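Local coordinates for protein serine--tRNA ligase, cytoplasmic (Candida albicans, PDB 3QO8) that attaches serine to tRNA(Ser) in two steps, first activating it with ATP as seryl-adenylate and then transferring it to the acceptor end of the tRNA, at residues Gly321-Pro333 against Leu405-Tyr419. Numbering follows the deposited sequence.
Sequences GCSEEFYQSLGLP and LSATERTICCILENY. With SSA (5'-O-(N-(L-seryl)-sulfamoyl)adenosine), chain D; SSA (5'-O-(N-(L-seryl)-sulfamoyl)adenosine), chain B.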
ATOM      1  N   GLY A 321      18.551 -21.946   3.366  1.00 22.07           N
ATOM      2  CA  GLY A 321      19.847 -21.887   2.707  1.00 25.54           C
ATOM      3  C   GLY A 321      19.893 -20.738   1.705  1.00 21.01           C
ATOM      4  O   GLY A 321      20.891 -20.012   1.599  1.00 20.06           O
ATOM      5  N   CYS A 322      18.809 -20.568   0.961  1.00 17.19           N
ATOM      6  CA  CYS A 322      18.696 -19.437   0.031  1.00 20.49           C
ATOM      7  C   CYS A 322      18.841 -18.093   0.749  1.00 19.56           C
ATOM      8  O   CYS A 322      19.533 -17.196   0.270  1.00 20.23           O
ATOM      9  CB  CYS A 322      17.356 -19.457  -0.733  1.00 25.69           C
ATOM     10  SG  CYS A 322      17.323 -20.565  -2.154  1.00 38.45           S
ATOM     11  N   SER A 323      18.156 -17.933   1.873  1.00 18.64           N
ATOM     12  CA  SER A 323      18.279 -16.685   2.630  1.00 14.43           C
ATOM     13  C   SER A 323      19.696 -16.490   3.193  1.00 16.64           C
ATOM     14  O   SER A 323      20.239 -15.377   3.197  1.00 16.57           O
ATOM     15  CB  SER A 323      17.235 -16.640   3.740  1.00 22.84           C
ATOM     16  OG  SER A 323      15.926 -16.563   3.177  1.00 26.43           O
ATOM     17  N   GLU A 324      20.298 -17.570   3.686  1.00 16.75           N
ATOM     18  CA  GLU A 324      21.669 -17.464   4.183  1.00 18.03           C
ATOM     19  C   GLU A 324      22.603 -16.975   3.077  1.00 18.84           C
ATOM     20  O   GLU A 324      23.413 -16.066   3.275  1.00 18.58           O
ATOM     21  CB  GLU A 324      22.146 -18.812   4.706  1.00 20.43           C
ATOM     22  CG  GLU A 324      21.408 -19.273   5.946  1.00 19.83           C
ATOM     23  CD  GLU A 324      22.000 -20.556   6.496  1.00 37.33           C
ATOM     24  OE1 GLU A 324      23.149 -20.520   6.998  1.00 46.14           O
ATOM     25  OE2 GLU A 324      21.323 -21.594   6.418  1.00 27.45           O
ATOM     26  N   GLU A 325      22.489 -17.587   1.907  1.00 16.11           N
ATOM     27  CA  GLU A 325      23.317 -17.194   0.778  1.00 20.80           C
ATOM     28  C   GLU A 325      23.113 -15.715   0.458  1.00 14.63           C
ATOM     29  O   GLU A 325      24.069 -14.981   0.197  1.00 20.41           O
ATOM     30  CB  GLU A 325      23.014 -18.066  -0.444  1.00 24.15           C
ATOM     31  CG  GLU A 325      23.892 -17.758  -1.641  1.00 31.72           C
ATOM     32  CD  GLU A 325      23.489 -18.536  -2.902  1.00 39.75           C
ATOM     33  OE1 GLU A 325      22.609 -19.424  -2.817  1.00 34.02           O
ATOM     34  OE2 GLU A 325      24.051 -18.241  -3.978  1.00 40.43           O
ATOM     35  N   PHE A 326      21.862 -15.269   0.484  1.00 16.88           N
ATOM     36  CA  PHE A 326      21.560 -13.860   0.260  1.00 16.43           C
ATOM     37  C   PHE A 326      22.307 -12.954   1.258  1.00 19.33           C
ATOM     38  O   PHE A 326      22.952 -11.981   0.851  1.00 15.29           O
ATOM     39  CB  PHE A 326      20.040 -13.630   0.326  1.00 15.49           C
ATOM     40  CG  PHE A 326      19.612 -12.205   0.010  1.00 17.85           C
ATOM     41  CD1 PHE A 326      19.478 -11.773  -1.300  1.00 16.79           C
ATOM     42  CD2 PHE A 326      19.345 -11.306   1.037  1.00 18.61           C
ATOM     43  CE1 PHE A 326      19.075 -10.472  -1.589  1.00 18.70           C
ATOM     44  CE2 PHE A 326      18.952 -10.002   0.761  1.00 21.81           C
ATOM     45  CZ  PHE A 326      18.822  -9.580  -0.554  1.00 18.27           C
ATOM     46  N   TYR A 327      22.232 -13.259   2.558  1.00 17.19           N
ATOM     47  CA  TYR A 327      22.920 -12.414   3.546  1.00 17.30           C
ATOM     48  C   TYR A 327      24.433 -12.536   3.473  1.00 16.91           C
ATOM     49  O   TYR A 327      25.165 -11.562   3.697  1.00 18.22           O
ATOM     50  CB  TYR A 327      22.356 -12.610   4.967  1.00 19.21           C
ATOM     51  CG  TYR A 327      20.965 -12.058   4.959  1.00 19.69           C
ATOM     52  CD1 TYR A 327      20.754 -10.696   5.056  1.00 20.74           C
ATOM     53  CD2 TYR A 327      19.872 -12.880   4.734  1.00 18.94           C
ATOM     54  CE1 TYR A 327      19.476 -10.161   4.972  1.00 14.53           C
ATOM     55  CE2 TYR A 327      18.587 -12.352   4.648  1.00 15.25           C
ATOM     56  CZ  TYR A 327      18.402 -10.997   4.766  1.00 15.62           C
ATOM     57  OH  TYR A 327      17.131 -10.460   4.663  1.00 18.16           O
ATOM     58  N   GLN A 328      24.910 -13.722   3.124  1.00 16.43           N
ATOM     59  CA  GLN A 328      26.343 -13.879   2.910  1.00 21.86           C
ATOM     60  C   GLN A 328      26.804 -12.969   1.780  1.00 21.06           C
ATOM     61  O   GLN A 328      27.879 -12.365   1.854  1.00 18.72           O
ATOM     62  CB  GLN A 328      26.687 -15.328   2.587  1.00 23.12           C
ATOM     63  CG  GLN A 328      26.534 -16.236   3.772  1.00 26.46           C
ATOM     64  CD  GLN A 328      26.999 -17.631   3.470  1.00 35.77           C
ATOM     65  OE1 GLN A 328      27.791 -17.839   2.555  1.00 37.90           O
ATOM     66  NE2 GLN A 328      26.512 -18.602   4.239  1.00 33.48           N
ATOM     67  N   SER A 329      25.975 -12.859   0.747  1.00 18.79           N
ATOM     68  CA  SER A 329      26.309 -12.056  -0.430  1.00 22.95           C
ATOM     69  C   SER A 329      26.353 -10.564  -0.092  1.00 24.30           C
ATOM     70  O   SER A 329      27.001  -9.776  -0.781  1.00 23.58           O
ATOM     71  CB  SER A 329      25.316 -12.325  -1.569  1.00 24.84           C
ATOM     72  OG  SER A 329      24.156 -11.519  -1.449  1.00 21.45           O
ATOM     73  N   LEU A 330      25.669 -10.180   0.981  1.00 19.74           N
ATOM     74  CA  LEU A 330      25.705  -8.800   1.449  1.00 16.49           C
ATOM     75  C   LEU A 330      26.769  -8.594   2.520  1.00 17.51           C
ATOM     76  O   LEU A 330      26.966  -7.475   2.993  1.00 20.06           O
ATOM     77  CB  LEU A 330      24.340  -8.389   2.013  1.00 16.42           C
ATOM     78  CG  LEU A 330      23.201  -8.247   1.003  1.00 19.09           C
ATOM     79  CD1 LEU A 330      21.838  -8.213   1.711  1.00 17.62           C
ATOM     80  CD2 LEU A 330      23.423  -6.984   0.186  1.00 18.50           C
ATOM     81  N   GLY A 331      27.440  -9.675   2.912  1.00 20.69           N
ATOM     82  CA  GLY A 331      28.505  -9.588   3.901  1.00 24.98           C
ATOM     83  C   GLY A 331      28.010  -9.261   5.301  1.00 24.24           C
ATOM     84  O   GLY A 331      28.694  -8.586   6.077  1.00 23.31           O
ATOM     85  N   LEU A 332      26.825  -9.751   5.645  1.00 17.13           N
ATOM     86  CA  LEU A 332      26.236  -9.440   6.950  1.00 18.83           C
ATOM     87  C   LEU A 332      26.352 -10.655   7.874  1.00 17.84           C
ATOM     88  O   LEU A 332      25.840 -11.724   7.542  1.00 21.50           O
ATOM     89  CB  LEU A 332      24.762  -8.999   6.793  1.00 14.52           C
ATOM     90  CG  LEU A 332      24.518  -7.795   5.872  1.00 14.29           C
ATOM     91  CD1 LEU A 332      23.029  -7.489   5.661  1.00 18.19           C
ATOM     92  CD2 LEU A 332      25.243  -6.549   6.391  1.00 12.45           C
ATOM     93  N   PRO A 333      27.029 -10.495   9.036  1.00 19.55           N
ATOM     94  CA  PRO A 333      27.161 -11.633   9.960  1.00 23.48           C
ATOM     95  C   PRO A 333      25.784 -12.004  10.477  1.00 20.11           C
ATOM     96  O   PRO A 333      24.965 -11.110  10.651  1.00 19.59           O
ATOM     97  CB  PRO A 333      28.002 -11.072  11.127  1.00 19.01           C
ATOM     98  CG  PRO A 333      28.518  -9.744  10.673  1.00 28.41           C
ATOM     99  CD  PRO A 333      27.567  -9.247   9.609  1.00 20.73           C
ATOM    100  N   LEU A 405      12.922 -13.465   2.307  1.00 11.35           N
ATOM    101  CA  LEU A 405      14.239 -13.291   1.712  1.00 15.03           C
ATOM    102  C   LEU A 405      14.815 -11.997   2.274  1.00 17.26           C
ATOM    103  O   LEU A 405      15.808 -12.019   2.985  1.00 20.40           O
ATOM    104  CB  LEU A 405      14.213 -13.250   0.176  1.00 14.85           C
ATOM    105  CG  LEU A 405      15.646 -13.082  -0.358  1.00 18.62           C
ATOM    106  CD1 LEU A 405      16.432 -14.400  -0.270  1.00 17.12           C
ATOM    107  CD2 LEU A 405      15.691 -12.527  -1.760  1.00 20.58           C
ATOM    108  N   SER A 406      14.175 -10.868   1.977  1.00 16.93           N
ATOM    109  CA  SER A 406      14.583  -9.597   2.580  1.00 15.06           C
ATOM    110  C   SER A 406      13.408  -8.678   2.859  1.00 20.04           C
ATOM    111  O   SER A 406      12.687  -8.297   1.938  1.00 16.85           O
ATOM    112  CB  SER A 406      15.601  -8.861   1.705  1.00 17.26           C
ATOM    113  OG  SER A 406      15.951  -7.599   2.278  1.00 16.63           O
ATOM    114  N   ALA A 407      13.204  -8.355   4.134  1.00 19.23           N
ATOM    115  CA  ALA A 407      12.366  -7.228   4.510  1.00 18.75           C
ATOM    116  C   ALA A 407      13.268  -6.018   4.330  1.00 16.91           C
ATOM    117  O   ALA A 407      14.242  -5.849   5.060  1.00 16.54           O
ATOM    118  CB  ALA A 407      11.917  -7.358   5.947  1.00 15.35           C
ATOM    119  N   THR A 408      12.987  -5.195   3.326  1.00 14.93           N
ATOM    120  CA  THR A 408      14.039  -4.322   2.812  1.00 14.20           C
ATOM    121  C   THR A 408      14.439  -3.174   3.757  1.00 13.69           C
ATOM    122  O   THR A 408      15.630  -2.888   3.920  1.00 12.45           O
ATOM    123  CB  THR A 408      13.701  -3.786   1.391  1.00 16.62           C
ATOM    124  OG1 THR A 408      12.484  -3.038   1.445  1.00 14.68           O
ATOM    125  CG2 THR A 408      13.498  -4.966   0.407  1.00 16.00           C
ATOM    126  N   GLU A 409      13.466  -2.499   4.350  1.00 10.84           N
ATOM    127  CA  GLU A 409      13.804  -1.399   5.256  1.00 12.86           C
ATOM    128  C   GLU A 409      14.639  -1.928   6.443  1.00 10.98           C
ATOM    129  O   GLU A 409      15.628  -1.305   6.839  1.00 14.57           O
ATOM    130  CB  GLU A 409      12.555  -0.668   5.755  1.00 12.40           C
ATOM    131  CG  GLU A 409      12.007   0.405   4.746  1.00 14.05           C
ATOM    132  CD  GLU A 409      11.087  -0.169   3.667  1.00 19.62           C
ATOM    133  OE1 GLU A 409      10.848  -1.388   3.657  1.00 16.54           O
ATOM    134  OE2 GLU A 409      10.607   0.616   2.809  1.00 20.92           O
ATOM    135  N   ARG A 410      14.248  -3.069   7.006  1.00 15.44           N
ATOM    136  CA  ARG A 410      15.016  -3.622   8.133  1.00 14.97           C
ATOM    137  C   ARG A 410      16.391  -4.119   7.687  1.00 17.52           C
ATOM    138  O   ARG A 410      17.392  -3.966   8.399  1.00 18.14           O
ATOM    139  CB  ARG A 410      14.253  -4.719   8.889  1.00 15.92           C
ATOM    140  CG  ARG A 410      15.014  -5.173  10.149  1.00 18.56           C
ATOM    141  CD  ARG A 410      14.238  -6.195  10.989  1.00 16.97           C
ATOM    142  NE  ARG A 410      13.046  -5.588  11.568  1.00 16.09           N
ATOM    143  CZ  ARG A 410      12.265  -6.195  12.452  1.00 21.76           C
ATOM    144  NH1 ARG A 410      12.575  -7.420  12.878  1.00 16.09           N
ATOM    145  NH2 ARG A 410      11.195  -5.567  12.922  1.00 13.84           N
ATOM    146  N   THR A 411      16.455  -4.696   6.490  1.00 16.30           N
ATOM    147  CA  THR A 411      17.738  -5.083   5.927  1.00 15.82           C
ATOM    148  C   THR A 411      18.637  -3.862   5.712  1.00 12.67           C
ATOM    149  O   THR A 411      19.832  -3.932   5.922  1.00 12.04           O
ATOM    150  CB  THR A 411      17.568  -5.870   4.612  1.00 15.75           C
ATOM    151  OG1 THR A 411      16.936  -7.117   4.913  1.00 16.59           O
ATOM    152  CG2 THR A 411      18.920  -6.146   3.967  1.00 15.15           C
ATOM    153  N   ILE A 412      18.058  -2.744   5.286  1.00 15.26           N
ATOM    154  CA  ILE A 412      18.826  -1.510   5.184  1.00 16.36           C
ATOM    155  C   ILE A 412      19.424  -1.145   6.538  1.00 14.70           C
ATOM    156  O   ILE A 412      20.599  -0.773   6.626  1.00 17.00           O
ATOM    157  CB  ILE A 412      17.984  -0.336   4.658  1.00 14.36           C
ATOM    158  CG1 ILE A 412      17.726  -0.505   3.148  1.00 19.42           C
ATOM    159  CG2 ILE A 412      18.709   1.000   4.956  1.00 12.60           C
ATOM    160  CD1 ILE A 412      16.681   0.484   2.554  1.00 16.04           C
ATOM    161  N   CYS A 413      18.634  -1.268   7.600  1.00 12.80           N
ATOM    162  CA  CYS A 413      19.162  -0.963   8.938  1.00 14.94           C
ATOM    163  C   CYS A 413      20.430  -1.763   9.258  1.00 17.38           C
ATOM    164  O   CYS A 413      21.393  -1.232   9.806  1.00 12.58           O
ATOM    165  CB  CYS A 413      18.105  -1.220  10.010  1.00 14.14           C
ATOM    166  SG  CYS A 413      16.670  -0.133   9.862  1.00 16.82           S
ATOM    167  N   CYS A 414      20.441  -3.038   8.895  1.00 16.86           N
ATOM    168  CA  CYS A 414      21.609  -3.887   9.161  1.00 14.62           C
ATOM    169  C   CYS A 414      22.821  -3.464   8.325  1.00 17.11           C
ATOM    170  O   CYS A 414      23.969  -3.415   8.809  1.00 15.69           O
ATOM    171  CB  CYS A 414      21.276  -5.349   8.869  1.00 13.03           C
ATOM    172  SG  CYS A 414      22.564  -6.477   9.421  1.00 17.60           S
ATOM    173  N   ILE A 415      22.561  -3.164   7.058  1.00 16.50           N
ATOM    174  CA  ILE A 415      23.586  -2.637   6.175  1.00 12.73           C
ATOM    175  C   ILE A 415      24.185  -1.351   6.734  1.00 13.06           C
ATOM    176  O   ILE A 415      25.410  -1.187   6.778  1.00 15.87           O
ATOM    177  CB  ILE A 415      23.008  -2.382   4.758  1.00 14.79           C
ATOM    178  CG1 ILE A 415      22.738  -3.734   4.069  1.00 17.97           C
ATOM    179  CG2 ILE A 415      23.968  -1.510   3.936  1.00 16.55           C
ATOM    180  CD1 ILE A 415      21.925  -3.647   2.806  1.00 15.43           C
ATOM    181  N   LEU A 416      23.324  -0.428   7.138  1.00 13.07           N
ATOM    182  CA  LEU A 416      23.796   0.850   7.670  1.00 16.38           C
ATOM    183  C   LEU A 416      24.785   0.645   8.814  1.00 16.47           C
ATOM    184  O   LEU A 416      25.842   1.287   8.855  1.00 20.44           O
ATOM    185  CB  LEU A 416      22.630   1.703   8.150  1.00 14.79           C
ATOM    186  CG  LEU A 416      21.660   2.167   7.046  1.00 23.04           C
ATOM    187  CD1 LEU A 416      20.471   2.888   7.636  1.00 18.01           C
ATOM    188  CD2 LEU A 416      22.361   3.054   6.034  1.00 25.55           C
ATOM    189  N   GLU A 417      24.461  -0.227   9.764  1.00 16.76           N
ATOM    190  CA  GLU A 417      25.367  -0.360  10.909  1.00 19.06           C
ATOM    191  C   GLU A 417      26.659  -1.059  10.503  1.00 22.66           C
ATOM    192  O   GLU A 417      27.728  -0.735  11.012  1.00 20.29           O
ATOM    193  CB  GLU A 417      24.701  -1.042  12.114  1.00 17.44           C
ATOM    194  CG  GLU A 417      23.524  -0.240  12.669  1.00 20.12           C
ATOM    195  CD  GLU A 417      23.098  -0.667  14.063  1.00 21.38           C
ATOM    196  OE1 GLU A 417      23.709  -1.598  14.635  1.00 18.73           O
ATOM    197  OE2 GLU A 417      22.152  -0.051  14.593  1.00 17.88           O
ATOM    198  N   ASN A 418      26.570  -1.986   9.552  1.00 15.72           N
ATOM    199  CA  ASN A 418      27.749  -2.766   9.157  1.00 18.94           C
ATOM    200  C   ASN A 418      28.612  -2.162   8.039  1.00 19.96           C
ATOM    201  O   ASN A 418      29.714  -2.632   7.784  1.00 18.80           O
ATOM    202  CB  ASN A 418      27.342  -4.200   8.794  1.00 20.74           C
ATOM    203  CG  ASN A 418      27.083  -5.054  10.025  1.00 21.68           C
ATOM    204  OD1 ASN A 418      28.005  -5.335  10.790  1.00 20.68           O
ATOM    205  ND2 ASN A 418      25.824  -5.475  10.220  1.00 17.63           N
ATOM    206  N   TYR A 419      28.108  -1.131   7.371  1.00 15.46           N
ATOM    207  CA  TYR A 419      28.826  -0.552   6.237  1.00 18.65           C
ATOM    208  C   TYR A 419      29.215   0.890   6.506  1.00 18.54           C
ATOM    209  O   TYR A 419      29.730   1.568   5.628  1.00 20.98           O
ATOM    210  CB  TYR A 419      28.025  -0.682   4.928  1.00 20.37           C
ATOM    211  CG  TYR A 419      28.208  -2.027   4.254  1.00 20.21           C
ATOM    212  CD1 TYR A 419      27.508  -3.148   4.691  1.00 19.17           C
ATOM    213  CD2 TYR A 419      29.087  -2.179   3.188  1.00 17.66           C
ATOM    214  CE1 TYR A 419      27.678  -4.392   4.084  1.00 18.05           C
ATOM    215  CE2 TYR A 419      29.268  -3.423   2.569  1.00 18.07           C
ATOM    216  CZ  TYR A 419      28.558  -4.524   3.029  1.00 22.11           C
ATOM    217  OH  TYR A 419      28.724  -5.761   2.431  1.00 21.38           O
TER
HETATM  218  N10 SSA D 488      34.683 -13.792  -0.434  0.77 64.92           N
HETATM  219  CA  SSA D 488      34.765 -12.423  -0.907  0.77 65.25           C
HETATM  220  CB  SSA D 488      33.917 -12.286  -2.167  0.77 68.72           C
HETATM  221  OG  SSA D 488      33.914 -10.925  -2.616  0.77 71.14           O
HETATM  222  C9  SSA D 488      34.265 -11.489   0.161  0.77 58.24           C
HETATM  223  O9  SSA D 488      34.291 -10.281  -0.007  0.77 49.31           O
HETATM  224  N8  SSA D 488      33.793 -12.053   1.273  0.77 62.68           N
HETATM  225  S1  SSA D 488      33.071 -11.178   2.410  0.77 54.75           S
HETATM  226  O1S SSA D 488      32.399 -12.063   3.320  0.77 49.50           O
HETATM  227  O2S SSA D 488      34.049 -10.387   3.110  0.77 56.22           O
HETATM  228  O5' SSA D 488      32.057 -10.232   1.740  0.77 52.38           O
HETATM  229  C5' SSA D 488      30.755 -10.675   1.365  0.77 45.07           C
HETATM  230  C4' SSA D 488      30.179  -9.664   0.378  0.77 43.40           C
HETATM  231  O4' SSA D 488      29.800  -8.455   1.043  0.77 37.35           O
HETATM  232  C3' SSA D 488      31.201  -9.263  -0.671  0.77 48.71           C
HETATM  233  O3' SSA D 488      31.022 -10.014  -1.876  0.77 55.91           O
HETATM  234  C2' SSA D 488      30.941  -7.796  -0.925  0.77 45.38           C
HETATM  235  O2' SSA D 488      30.065  -7.641  -2.039  0.77 54.04           O
HETATM  236  C1' SSA D 488      30.236  -7.299   0.322  0.77 38.12           C
HETATM  237  N9  SSA D 488      31.228  -6.522   1.101  0.77 41.81           N
HETATM  238  C8  SSA D 488      31.876  -6.914   2.213  0.77 33.99           C
HETATM  239  N7  SSA D 488      32.704  -5.914   2.601  0.77 41.07           N
HETATM  240  C5  SSA D 488      32.571  -4.898   1.719  0.77 38.71           C
HETATM  241  C6  SSA D 488      33.146  -3.639   1.603  0.77 40.62           C
HETATM  242  N6  SSA D 488      34.064  -3.200   2.503  0.77 43.44           N
HETATM  243  N1  SSA D 488      32.781  -2.850   0.567  0.77 39.64           N
HETATM  244  C2  SSA D 488      31.874  -3.259  -0.332  0.77 36.86           C
HETATM  245  N3  SSA D 488      31.302  -4.466  -0.241  0.77 34.55           N
HETATM  246  C4  SSA D 488      31.640  -5.297   0.773  0.77 38.25           C
HETATM  247  N10 SSA B 486       5.700 -14.422   5.621  1.00 14.59           N
HETATM  248  CA  SSA B 486       6.599 -14.592   6.760  1.00 22.33           C
HETATM  249  CB  SSA B 486       8.035 -14.776   6.271  1.00 20.82           C
HETATM  250  OG  SSA B 486       8.543 -13.544   5.722  1.00 20.31           O
HETATM  251  C9  SSA B 486       6.516 -13.404   7.676  1.00 23.30           C
HETATM  252  O9  SSA B 486       5.856 -12.414   7.383  1.00 18.85           O
HETATM  253  N8  SSA B 486       7.202 -13.493   8.811  1.00 16.25           N
HETATM  254  S1  SSA B 486       7.485 -12.234   9.761  1.00 20.78           S
HETATM  255  O1S SSA B 486       6.311 -11.761  10.436  1.00 18.88           O
HETATM  256  O2S SSA B 486       8.478 -12.606  10.713  1.00 19.97           O
HETATM  257  O5' SSA B 486       8.082 -11.085   8.926  1.00 18.15           O
HETATM  258  C5' SSA B 486       9.206 -11.297   8.089  1.00 15.62           C
HETATM  259  C4' SSA B 486      10.231 -10.183   8.326  1.00 18.17           C
HETATM  260  O4' SSA B 486       9.712  -8.875   8.056  1.00 18.07           O
HETATM  261  C3' SSA B 486      10.723 -10.098   9.753  1.00 17.98           C
HETATM  262  O3' SSA B 486      11.693 -11.126  10.000  1.00 17.45           O
HETATM  263  C2' SSA B 486      11.306  -8.690   9.773  1.00 19.10           C
HETATM  264  O2' SSA B 486      12.606  -8.676   9.152  1.00 18.77           O
HETATM  265  C1' SSA B 486      10.351  -7.903   8.874  1.00 15.27           C
HETATM  266  N9  SSA B 486       9.338  -7.203   9.690  1.00 18.06           N
HETATM  267  C8  SSA B 486       8.343  -7.761  10.399  1.00 17.51           C
HETATM  268  N7  SSA B 486       7.649  -6.779  11.014  1.00 17.60           N
HETATM  269  C5  SSA B 486       8.220  -5.609  10.673  1.00 20.02           C
HETATM  270  C6  SSA B 486       7.940  -4.291  10.982  1.00 18.94           C
HETATM  271  N6  SSA B 486       6.898  -4.015  11.795  1.00 15.67           N
HETATM  272  N1  SSA B 486       8.714  -3.309  10.465  1.00 15.97           N
HETATM  273  C2  SSA B 486       9.744  -3.605   9.662  1.00 19.65           C
HETATM  274  N3  SSA B 486      10.030  -4.872   9.337  1.00 16.94           N
HETATM  275  C4  SSA B 486       9.288  -5.883   9.844  1.00 16.74           C
HETATM  276  O   HOH W   1      15.172  -9.072   6.061  1.00 16.32           O
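Tyr-327 reaches from helix 312-329 to the corner of the chain at Leu-405, and its OH donates to Leu-405 O at 2.6 Å, in the carbonyl plane and on a lone pair. The same hydroxyl accepts from a water, which in turn takes the N-H of Ala-407, so the phenol is gripped from two directions just before helix 408-419 starts. Thr-411 OG1 lies at the edge of the ring; it receives Ser-406 OG at 2.9 Å and donates to Ala-407 O, back at the N-cap.

The preceding residue, Phe-326, has CG anti to the backbone N (chi1 -176°), which lays its ring against Leu-405. The leucine crosses it at about a right angle: CD2 sits over one face, a CH-pi contact 4.2 Å from the centroid, while CD1 presses on Phe-326 CB at 3.7 Å. Ser-323 OG, beside this leucine, bonds to Thr-404 O.

After the Schellman turn at Gly-331, Leu-332 splits its branches: CD1 meets Cys-414 SG at 3.9 Å and Ile-415 CG1, whereas CD2 touches Asn-418 CB and the edge of the Tyr-419 ring. That ring's OH donates to Leu-330 O at 2.5 Å, from well above the carbonyl plane; separately, Tyr-419 OH closely approaches N9 of a bound seryl-sulfamoyl adenosine (2.9 Å). Ala-407 and the Arg-410 guanidinium, with ribose C2' over one face, line a second such molecule's pocket, the active site, where Thr-404 and Glu-302 also bind it. Helix 408-419, entered from strand 406-407 after a beta bulge at Leu-405 and Ser-406 opposite Ile-301, carries the arginine characteristic of class II motif 3.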